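Local coordinates for actin depolymerization factor 2 (Plasmodium berghei, PDB 2XFA), which binds actin and probably promotes the disassembly and turnover of actin filaments in the malaria parasite, at residues D57-R62 and D78-T83; R22-H27 and D90-I95; L128-D133 and E138-A143. One frame throughout, in Å; residues are numbered along the deposited sequence.

In the fold
All three contacts hold a helix against the mixed central sheet of the ADF-homology fold, but on two different faces. Contacts 1 and 3 are buried and share one face, where helices 56-65 and 137-146 lie side by side and touch through Ile60 and Leu141. Contact 2 is a surface contact on the other face, where the end region of helix 14-24 meets strand 89-97. Aliphatic groups and a thioether make up contact 1. Contact 3 is aliphatic at Leu128 and turns polar at Cys132, with a water and a carboxylate, while contact 2 sets a small aliphatic patch beside a loosely placed histidine and acid. Strand 89-97 hydrogen-bonds with both strand 73-81 and strand 126-130, tying the three together.

Contact 1 of 3, residues D57-R62 and D78-T83; sequences DNIIMR and DMPIPT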
loop_
_atom_site.group_PDB
_atom_site.type_symbol
_atom_site.label_atom_id
_atom_site.label_comp_id
_atom_site.label_asym_id
_atom_site.label_seq_id
_atom_site.Cartn_x
_atom_site.Cartn_y
_atom_site.Cartn_z
ATOM N N ASP A 57 -3.581 -10.333 10.083
ATOM C CA ASP A 57 -2.277 -10.338 10.701
ATOM C C ASP A 57 -1.265 -10.994 9.788
ATOM O O ASP A 57 -0.155 -10.497 9.644
ATOM C CB ASP A 57 -2.396 -11.044 12.023
ATOM C CG ASP A 57 -3.659 -10.629 12.750
ATOM O OD1 ASP A 57 -3.609 -9.611 13.473
ATOM O OD2 ASP A 57 -4.713 -11.278 12.551
ATOM N N ASN A 58 -1.655 -12.068 9.118
ATOM C CA ASN A 58 -0.728 -12.666 8.172
ATOM C C ASN A 58 -0.483 -11.775 6.970
ATOM O O ASN A 58 0.619 -11.734 6.434
ATOM C CB ASN A 58 -1.178 -14.054 7.726
ATOM C CG ASN A 58 -0.022 -15.040 7.666
ATOM O OD1 ASN A 58 0.668 -15.153 6.651
ATOM N ND2 ASN A 58 0.206 -15.747 8.769
ATOM N N ILE A 59 -1.490 -11.040 6.522
ATOM C CA ILE A 59 -1.235 -10.234 5.346
ATOM C C ILE A 59 -0.315 -9.047 5.694
ATOM O O ILE A 59 0.598 -8.727 4.946
ATOM C CB ILE A 59 -2.540 -9.855 4.598
ATOM C CG1 ILE A 59 -2.228 -9.021 3.367
ATOM C CG2 ILE A 59 -3.479 -9.088 5.493
ATOM C CD1 ILE A 59 -2.214 -7.580 3.657
ATOM N N ILE A 60 -0.570 -8.419 6.836
ATOM C CA ILE A 60 0.247 -7.342 7.379
ATOM C C ILE A 60 1.703 -7.820 7.582
ATOM O O ILE A 60 2.648 -7.105 7.244
ATOM C CB ILE A 60 -0.328 -6.855 8.726
ATOM C CG1 ILE A 60 -1.678 -6.149 8.518
ATOM C CG2 ILE A 60 0.652 -5.945 9.452
ATOM C CD1 ILE A 60 -2.489 -6.024 9.810
ATOM N N MET A 61 1.869 -9.044 8.073
ATOM C CA MET A 61 3.211 -9.619 8.231
ATOM C C MET A 61 3.922 -9.756 6.887
ATOM O O MET A 61 5.099 -9.383 6.746
ATOM C CB MET A 61 3.134 -10.959 8.951
ATOM C CG MET A 61 4.461 -11.645 9.142
ATOM S SD MET A 61 4.206 -13.344 9.678
ATOM C CE MET A 61 3.221 -13.979 8.323
ATOM N N ARG A 62 3.208 -10.275 5.893
ATOM C CA ARG A 62 3.783 -10.443 4.559
ATOM C C ARG A 62 4.164 -9.107 3.923
ATOM O O ARG A 62 5.203 -8.980 3.290
ATOM C CB ARG A 62 2.793 -11.170 3.656
ATOM C CG ARG A 62 2.419 -12.557 4.156
ATOM C CD ARG A 62 3.301 -13.612 3.559
ATOM N NE ARG A 62 2.806 -14.054 2.261
ATOM C CZ ARG A 62 2.169 -15.203 2.058
ATOM N NH1 ARG A 62 1.941 -16.040 3.067
ATOM N NH2 ARG A 62 1.760 -15.518 0.838
ATOM N N ASP A 78 -5.936 -5.645 -0.156
ATOM C CA ASP A 78 -7.327 -6.063 0.043
ATOM C C ASP A 78 -7.441 -6.739 1.408
ATOM O O ASP A 78 -7.150 -7.924 1.543
ATOM C CB ASP A 78 -7.720 -7.032 -1.059
ATOM C CG ASP A 78 -9.202 -6.996 -1.377
ATOM O OD1 ASP A 78 -9.938 -6.172 -0.784
ATOM O OD2 ASP A 78 -9.627 -7.799 -2.237
ATOM N N MET A 79 -7.826 -5.972 2.423
ATOM C CA MET A 79 -7.829 -6.455 3.802
ATOM C C MET A 79 -9.119 -7.179 4.162
ATOM O O MET A 79 -10.203 -6.637 3.980
ATOM C CB MET A 79 -7.637 -5.279 4.755
ATOM C CG MET A 79 -6.339 -4.534 4.536
ATOM S SD MET A 79 -4.951 -5.668 4.740
ATOM C CE MET A 79 -3.664 -4.514 5.205
ATOM N N PRO A 80 -9.004 -8.407 4.692
ATOM C CA PRO A 80 -10.174 -9.185 5.111
ATOM C C PRO A 80 -10.686 -8.689 6.452
ATOM O O PRO A 80 -10.114 -9.030 7.485
ATOM C CB PRO A 80 -9.620 -10.612 5.266
ATOM C CG PRO A 80 -8.180 -10.565 4.778
ATOM C CD PRO A 80 -7.748 -9.145 4.894
ATOM N N ILE A 81 -11.758 -7.908 6.444
ATOM C CA ILE A 81 -12.202 -7.271 7.673
ATOM C C ILE A 81 -13.663 -7.543 8.049
ATOM O O ILE A 81 -14.595 -7.165 7.333
ATOM C CB ILE A 81 -11.913 -5.766 7.653
ATOM C CG1 ILE A 81 -10.412 -5.532 7.778
ATOM C CG2 ILE A 81 -12.631 -5.074 8.792
ATOM C CD1 ILE A 81 -10.042 -4.087 7.722
ATOM N N PRO A 82 -13.860 -8.201 9.194
ATOM C CA PRO A 82 -15.205 -8.558 9.644
ATOM C C PRO A 82 -15.998 -7.327 10.066
ATOM O O PRO A 82 -15.466 -6.440 10.739
ATOM C CB PRO A 82 -14.937 -9.465 10.849
ATOM C CG PRO A 82 -13.617 -9.027 11.358
ATOM C CD PRO A 82 -12.822 -8.629 10.150
ATOM N N THR A 83 -17.259 -7.277 9.652
ATOM C CA THR A 83 -18.167 -6.212 10.062
ATOM C C THR A 83 -18.282 -6.196 11.584
ATOM O O THR A 83 -17.753 -7.085 12.257
ATOM C CB THR A 83 -19.575 -6.398 9.431
ATOM O OG1 THR A 83 -20.104 -7.684 9.778
ATOM C CG2 THR A 83 -19.504 -6.284 7.915
#
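Helix 56-65 is one of the two helices that cover this face of the sheet in the ADF-homology fold, and Ile59 and Ile60 bring it down on Met79 and Pro80 of strand 73-81. The helix runs nearly antiparallel to the strand segment, at 155°, with the two axes 9.0 Å apart at their closest. Most of the contact is Ile59 against the thioether of Met79. CG1 of Ile59 sits opposite its own backbone N (chi1 -180°), which carries the ethyl arm down to the strand and leaves CD1 of Ile59 3.5 Å from SD of Met79. The other branch reaches the same sulfur, CG2 of Ile59 lying 3.8 Å from SD of Met79, so both arms of the isoleucine press on it from the helix side. Met79 does not send its CB straight at the helix; the bend at its second torsion (chi2 -59°) turns the sulfur and methyl that way. Its terminal methyl touches two helix residues, CE of Met79 being 3.7 Å from CD1 of Ile59 and 4.2 Å from CG1 of Ile60. Both isoleucines cross the methionine at about a right angle. A looser touch, CG2 of Ile59 to CD of Pro80 at 4.3 Å, widens the footprint along the strand. Everything that meets here is apolar and buried. Leu56, earlier on the helix, also packs on Met79 and Pro80, while Tyr93 of the neighbouring strand 89-97 lies against Met79. Ile60 reaches on to Leu141 of helix 137-146, and a salt bridge from Asp57 to Lys142 joins the two helices.

Contact 2 of 3, residues R22-H27 and D90-I95; sequences RLKVKH and DRIYFI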
loop_
_atom_site.group_PDB
_atom_site.type_symbol
_atom_site.label_atom_id
_atom_site.label_comp_id
_atom_site.label_asym_id
_atom_site.label_seq_id
_atom_site.Cartn_x
_atom_site.Cartn_y
_atom_site.Cartn_z
ATOM N N ARG A 22 -6.902 -5.847 -11.422
ATOM C CA ARG A 22 -6.875 -7.286 -11.174
ATOM C C ARG A 22 -7.113 -7.611 -9.693
ATOM O O ARG A 22 -7.691 -8.644 -9.371
ATOM C CB ARG A 22 -5.560 -7.901 -11.678
ATOM C CG ARG A 22 -5.536 -8.134 -13.186
ATOM C CD ARG A 22 -4.134 -8.409 -13.718
ATOM N NE ARG A 22 -3.519 -9.599 -13.134
ATOM C CZ ARG A 22 -3.858 -10.845 -13.453
ATOM N NH1 ARG A 22 -4.817 -11.065 -14.345
ATOM N NH2 ARG A 22 -3.246 -11.874 -12.878
ATOM N N LEU A 23 -6.659 -6.726 -8.802
ATOM C CA LEU A 23 -6.876 -6.864 -7.354
ATOM C C LEU A 23 -8.317 -6.570 -6.964
ATOM O O LEU A 23 -8.955 -7.345 -6.250
ATOM C CB LEU A 23 -5.962 -5.901 -6.582
ATOM C CG LEU A 23 -6.133 -5.831 -5.060
ATOM C CD1 LEU A 23 -4.818 -5.484 -4.357
ATOM C CD2 LEU A 23 -7.205 -4.832 -4.683
ATOM N N LYS A 24 -8.794 -5.419 -7.420
ATOM C CA LYS A 24 -10.131 -4.910 -7.104
ATOM C C LYS A 24 -11.232 -5.733 -7.749
ATOM O O LYS A 24 -12.165 -6.173 -7.076
ATOM C CB LYS A 24 -10.218 -3.465 -7.591
ATOM C CG LYS A 24 -11.496 -2.728 -7.328
ATOM C CD LYS A 24 -11.316 -1.318 -7.848
ATOM C CE LYS A 24 -12.626 -0.618 -8.048
ATOM N NZ LYS A 24 -13.384 -0.637 -6.775
ATOM N N VAL A 25 -11.111 -5.953 -9.056
ATOM C CA VAL A 25 -12.162 -6.614 -9.824
ATOM C C VAL A 25 -12.015 -8.125 -9.953
ATOM O O VAL A 25 -12.975 -8.861 -9.739
ATOM C CB VAL A 25 -12.299 -6.005 -11.230
ATOM C CG1 VAL A 25 -12.871 -7.027 -12.202
ATOM C CG2 VAL A 25 -13.177 -4.767 -11.170
ATOM N N LYS A 26 -10.819 -8.581 -10.309
ATOM C CA LYS A 26 -10.583 -10.005 -10.549
ATOM C C LYS A 26 -9.999 -10.730 -9.336
ATOM O O LYS A 26 -9.762 -11.934 -9.387
ATOM C CB LYS A 26 -9.678 -10.209 -11.770
ATOM C CG LYS A 26 -10.254 -9.676 -13.079
ATOM C CD LYS A 26 -10.309 -10.756 -14.159
ATOM C CE LYS A 26 -11.296 -11.861 -13.801
ATOM N NZ LYS A 26 -11.363 -12.923 -14.842
ATOM N N HIS A 27 -9.756 -9.993 -8.257
ATOM C CA HIS A 27 -9.298 -10.588 -7.004
ATOM C C HIS A 27 -8.126 -11.546 -7.173
ATOM O O HIS A 27 -7.987 -12.501 -6.409
ATOM C CB HIS A 27 -10.453 -11.310 -6.302
ATOM C CG HIS A 27 -11.525 -10.389 -5.810
ATOM N ND1 HIS A 27 -12.659 -10.110 -6.542
ATOM C CD2 HIS A 27 -11.628 -9.671 -4.667
ATOM C CE1 HIS A 27 -13.418 -9.264 -5.868
ATOM N NE2 HIS A 27 -12.815 -8.982 -4.727
ATOM N N ASP A 90 -14.088 -7.718 2.410
ATOM C CA ASP A 90 -12.809 -7.221 1.898
ATOM C C ASP A 90 -12.836 -5.716 1.664
ATOM O O ASP A 90 -13.690 -5.214 0.919
ATOM C CB ASP A 90 -12.465 -7.909 0.579
ATOM C CG ASP A 90 -12.130 -9.378 0.753
ATOM O OD1 ASP A 90 -12.176 -10.117 -0.258
ATOM O OD2 ASP A 90 -11.825 -9.791 1.896
ATOM N N ARG A 91 -11.893 -5.002 2.281
ATOM C CA ARG A 91 -11.785 -3.537 2.140
ATOM C C ARG A 91 -10.442 -3.178 1.519
ATOM O O ARG A 91 -9.412 -3.750 1.877
ATOM C CB ARG A 91 -11.883 -2.836 3.499
ATOM C CG ARG A 91 -13.222 -3.008 4.250
ATOM C CD ARG A 91 -14.345 -3.266 3.278
ATOM N NE ARG A 91 -15.651 -2.862 3.799
ATOM C CZ ARG A 91 -16.799 -3.047 3.154
ATOM N NH1 ARG A 91 -16.806 -3.643 1.968
ATOM N NH2 ARG A 91 -17.940 -2.643 3.695
ATOM N N ILE A 92 -10.435 -2.210 0.616
ATOM C CA ILE A 92 -9.189 -1.836 -0.032
ATOM C C ILE A 92 -8.523 -0.706 0.725
ATOM O O ILE A 92 -9.093 0.370 0.863
ATOM C CB ILE A 92 -9.398 -1.424 -1.484
ATOM C CG1 ILE A 92 -9.924 -2.606 -2.299
ATOM C CG2 ILE A 92 -8.077 -0.949 -2.076
ATOM C CD1 ILE A 92 -10.470 -2.182 -3.648
ATOM N N TYR A 93 -7.335 -0.966 1.258
ATOM C CA TYR A 93 -6.579 0.068 1.960
ATOM C C TYR A 93 -5.454 0.541 1.061
ATOM O O TYR A 93 -4.847 -0.255 0.365
ATOM C CB TYR A 93 -5.990 -0.484 3.259
ATOM C CG TYR A 93 -7.005 -0.540 4.366
ATOM C CD1 TYR A 93 -7.015 0.418 5.379
ATOM C CD2 TYR A 93 -8.001 -1.506 4.365
ATOM C CE1 TYR A 93 -7.972 0.380 6.393
ATOM C CE2 TYR A 93 -8.966 -1.548 5.366
ATOM C CZ TYR A 93 -8.946 -0.610 6.377
ATOM O OH TYR A 93 -9.906 -0.667 7.365
ATOM N N PHE A 94 -5.155 1.829 1.109
ATOM C CA PHE A 94 -3.998 2.361 0.415
ATOM C C PHE A 94 -3.050 2.849 1.512
ATOM O O PHE A 94 -3.464 3.574 2.402
ATOM C CB PHE A 94 -4.393 3.530 -0.483
ATOM C CG PHE A 94 -3.239 4.157 -1.192
ATOM C CD1 PHE A 94 -2.910 3.766 -2.479
ATOM C CD2 PHE A 94 -2.463 5.120 -0.569
ATOM C CE1 PHE A 94 -1.836 4.345 -3.153
ATOM C CE2 PHE A 94 -1.377 5.703 -1.231
ATOM C CZ PHE A 94 -1.063 5.317 -2.522
ATOM N N ILE A 95 -1.791 2.429 1.468
ATOM C CA ILE A 95 -0.882 2.760 2.555
ATOM C C ILE A 95 0.341 3.422 1.979
ATOM O O ILE A 95 0.957 2.908 1.054
ATOM C CB ILE A 95 -0.446 1.494 3.309
ATOM C CG1 ILE A 95 -1.676 0.771 3.856
ATOM C CG2 ILE A 95 0.580 1.825 4.412
ATOM C CD1 ILE A 95 -1.419 -0.719 4.121
#
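The imidazole of His27 and the carboxylate of Asp90 lie near each other at the outer end of this contact. One face of the His27 ring has the carbonyl oxygen of Lys24 above it, 3.5 Å from the ring plane and offset toward the rim. Asp90 approaches the ring obliquely, its OD1 4.5 Å from CD2 of His27 and 4.7 Å from NE2 of His27, so the two are near neighbours and not a bonded pair. His27 is poorly ordered; it is the first residue to leave the helical path, with a positive phi (49°). Further in, Ile92 points toward the helix and supplies the aliphatic part. With its CG1 opposite the carbonyl carbon (chi1 -64°), the ethyl arm extends to the lysine: CD1 of Ile92 is 3.9 Å from CG of Lys24 and 4.2 Å from CB of Lys24. The stem of Lys24 crosses this arm at about a right angle, using its methylenes for the contact. Leu23, the buried member, adds its CD2 at 4.2 Å from CG1 of Ile92. Asp78 of strand 73-81 touches both His27 and Asp90, giving the histidine two acidic neighbours. Chemically, then, this is a thin aliphatic seam joining the end region of helix 14-24 to the sheet, bordered by polar groups on the surface. The acids might favour a protonated imidazole, but with its weak order and long separation from Asp90 the histidine is probably only lightly held by charge.

Contact 3 of 3, residues L128-D133 and E138-A143; sequences LEITCD and EEELKA
Leu128, buried in the middle of strand 126-130, opens the contact, pointing at helix 137-146 and meeting Leu141 methyl to methyl. CD1 of Leu128 and CD2 of Leu141 are 3.5 Å apart, tighter than usual for two carbons, and the two side chains cross at about a right angle. Two residues on, Ile130 faces the helix again and divides its branches between two partners. Its CG1 lies opposite the carbonyl carbon (chi1 -59°), and the arm delivers CD1 of Ile130 to 3.7 Å from CG of Leu141. The other branch touches a carboxylate instead, CG2 of Ile130 lying 3.5 Å from OE2 of Glu140 as the two side chains slide past each other in opposite directions. At Thr131 the strand has ended and the backbone takes over: its N gives a hydrogen bond of 2.9 Å to a water, which in turn donates to OE2 of Glu140; at 2.5 Å that second bond is shorter than expected and its exact length is doubtful, but the water links the glutamate to the main chain. Cys132 then turns toward the helix, with SG between its own backbone N and carbonyl carbon (chi1 56°). The carboxylate of Glu140 rests against it, OE1 3.4 Å from CB of Cys132, while CD of Glu140 stands 3.6 Å from SG of Cys132. The contact thus passes from leucine packing to a polar, partly exposed end. Strand 126-130 is an outermost strand of the sheet and is hydrogen-bonded to strand 89-97, whose Tyr93 lies against Leu128 and whose Trp97 lies against Ile130. Leu141 also touches Ile95 of that strand, and Glu138 packs on helix 56-65, so helix 137-146 joins the sheet edge to its companion helix.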
loop_
_atom_site.group_PDB
_atom_site.type_symbol
_atom_site.label_atom_id
_atom_site.label_comp_id
_atom_site.label_asym_id
_atom_site.label_seq_id
_atom_site.Cartn_x
_atom_site.Cartn_y
_atom_site.Cartn_z
ATOM N N LEU A 128 -3.935 5.657 4.154
ATOM C CA LEU A 128 -3.178 5.768 5.404
ATOM C C LEU A 128 -1.756 6.225 5.146
ATOM O O LEU A 128 -1.167 5.882 4.149
ATOM C CB LEU A 128 -3.071 4.397 6.084
ATOM C CG LEU A 128 -4.350 3.617 6.372
ATOM C CD1 LEU A 128 -4.048 2.272 7.002
ATOM C CD2 LEU A 128 -5.200 4.450 7.287
ATOM N N GLU A 129 -1.199 6.974 6.076
ATOM C CA GLU A 129 0.210 7.276 6.036
ATOM C C GLU A 129 0.822 6.745 7.327
ATOM O O GLU A 129 0.322 7.046 8.429
ATOM C CB GLU A 129 0.447 8.780 5.893
ATOM C CG GLU A 129 1.936 9.168 5.773
ATOM C CD GLU A 129 2.140 10.683 5.703
ATOM O OE1 GLU A 129 1.498 11.340 4.849
ATOM O OE2 GLU A 129 2.940 11.216 6.505
ATOM N N ILE A 130 1.870 5.944 7.164
ATOM C CA ILE A 130 2.630 5.364 8.270
ATOM C C ILE A 130 4.112 5.747 8.163
ATOM O O ILE A 130 4.774 5.505 7.160
ATOM C CB ILE A 130 2.517 3.834 8.283
ATOM C CG1 ILE A 130 1.054 3.413 8.405
ATOM C CG2 ILE A 130 3.327 3.249 9.439
ATOM C CD1 ILE A 130 0.866 1.910 8.519
ATOM N N THR A 131 4.632 6.330 9.231
ATOM C CA THR A 131 5.971 6.879 9.216
ATOM C C THR A 131 6.782 6.374 10.427
ATOM O O THR A 131 7.841 6.907 10.748
ATOM C CB THR A 131 5.873 8.407 9.265
ATOM O OG1 THR A 131 7.179 8.985 9.153
ATOM C CG2 THR A 131 5.195 8.848 10.564
ATOM N N CYS A 132 6.277 5.355 11.107
ATOM C CA CYS A 132 6.951 4.847 12.299
ATOM C C CYS A 132 8.230 4.096 11.903
ATOM O O CYS A 132 8.650 4.138 10.740
ATOM C CB CYS A 132 6.009 3.947 13.111
ATOM S SG CYS A 132 5.332 2.556 12.159
ATOM N N ASP A 133 8.872 3.454 12.873
ATOM C CA ASP A 133 9.994 2.560 12.569
ATOM C C ASP A 133 9.438 1.235 12.057
ATOM O O ASP A 133 8.346 0.803 12.470
ATOM C CB ASP A 133 10.871 2.305 13.813
ATOM C CG ASP A 133 12.168 1.560 13.460
ATOM O OD1 ASP A 133 12.179 0.311 13.500
ATOM O OD2 ASP A 133 13.158 2.228 13.099
ATOM N N GLU A 138 3.814 -3.233 11.956
ATOM C CA GLU A 138 2.792 -4.261 12.077
ATOM C C GLU A 138 1.780 -3.914 13.155
ATOM O O GLU A 138 0.585 -4.066 12.946
ATOM C CB GLU A 138 3.473 -5.597 12.392
ATOM C CG GLU A 138 2.652 -6.847 12.166
ATOM C CD GLU A 138 3.462 -8.125 12.456
ATOM O OE1 GLU A 138 4.214 -8.577 11.560
ATOM O OE2 GLU A 138 3.356 -8.671 13.582
ATOM N N GLU A 139 2.248 -3.443 14.304
ATOM C CA GLU A 139 1.324 -3.096 15.384
ATOM C C GLU A 139 0.543 -1.821 15.075
ATOM O O GLU A 139 -0.630 -1.693 15.392
ATOM C CB GLU A 139 2.073 -2.943 16.710
ATOM C CG GLU A 139 1.170 -2.462 17.836
ATOM C CD GLU A 139 1.746 -2.698 19.231
ATOM O OE1 GLU A 139 2.988 -2.605 19.397
ATOM O OE2 GLU A 139 0.943 -2.962 20.164
ATOM N N GLU A 140 1.205 -0.871 14.436
ATOM C CA GLU A 140 0.571 0.393 14.143
ATOM C C GLU A 140 -0.529 0.208 13.095
ATOM O O GLU A 140 -1.637 0.689 13.263
ATOM C CB GLU A 140 1.607 1.417 13.670
ATOM C CG GLU A 140 1.244 2.831 14.067
ATOM C CD GLU A 140 2.353 3.839 13.814
ATOM O OE1 GLU A 140 3.083 4.182 14.782
ATOM O OE2 GLU A 140 2.472 4.301 12.655
ATOM N N LEU A 141 -0.226 -0.488 12.008
ATOM C CA LEU A 141 -1.243 -0.689 10.980
ATOM C C LEU A 141 -2.458 -1.396 11.575
ATOM O O LEU A 141 -3.589 -1.024 11.289
ATOM C CB LEU A 141 -0.714 -1.513 9.821
ATOM C CG LEU A 141 -0.988 -1.241 8.341
ATOM C CD1 LEU A 141 -0.902 -2.557 7.577
ATOM C CD2 LEU A 141 -2.266 -0.502 8.043
ATOM N N LYS A 142 -2.217 -2.431 12.379
ATOM C CA LYS A 142 -3.323 -3.147 13.017
ATOM C C LYS A 142 -4.166 -2.200 13.885
ATOM O O LYS A 142 -5.394 -2.159 13.757
ATOM C CB LYS A 142 -2.812 -4.362 13.809
ATOM C CG LYS A 142 -3.917 -5.287 14.292
ATOM C CD LYS A 142 -3.335 -6.608 14.819
ATOM C CE LYS A 142 -4.379 -7.444 15.564
ATOM N NZ LYS A 142 -5.609 -7.700 14.748
ATOM N N ALA A 143 -3.493 -1.410 14.720
ATOM C CA ALA A 143 -4.153 -0.452 15.603
ATOM C C ALA A 143 -4.999 0.501 14.788
ATOM O O ALA A 143 -6.148 0.748 15.103
ATOM C CB ALA A 143 -3.118 0.325 16.413
HETATM O O HOH W 1 3.381 6.477 11.856
#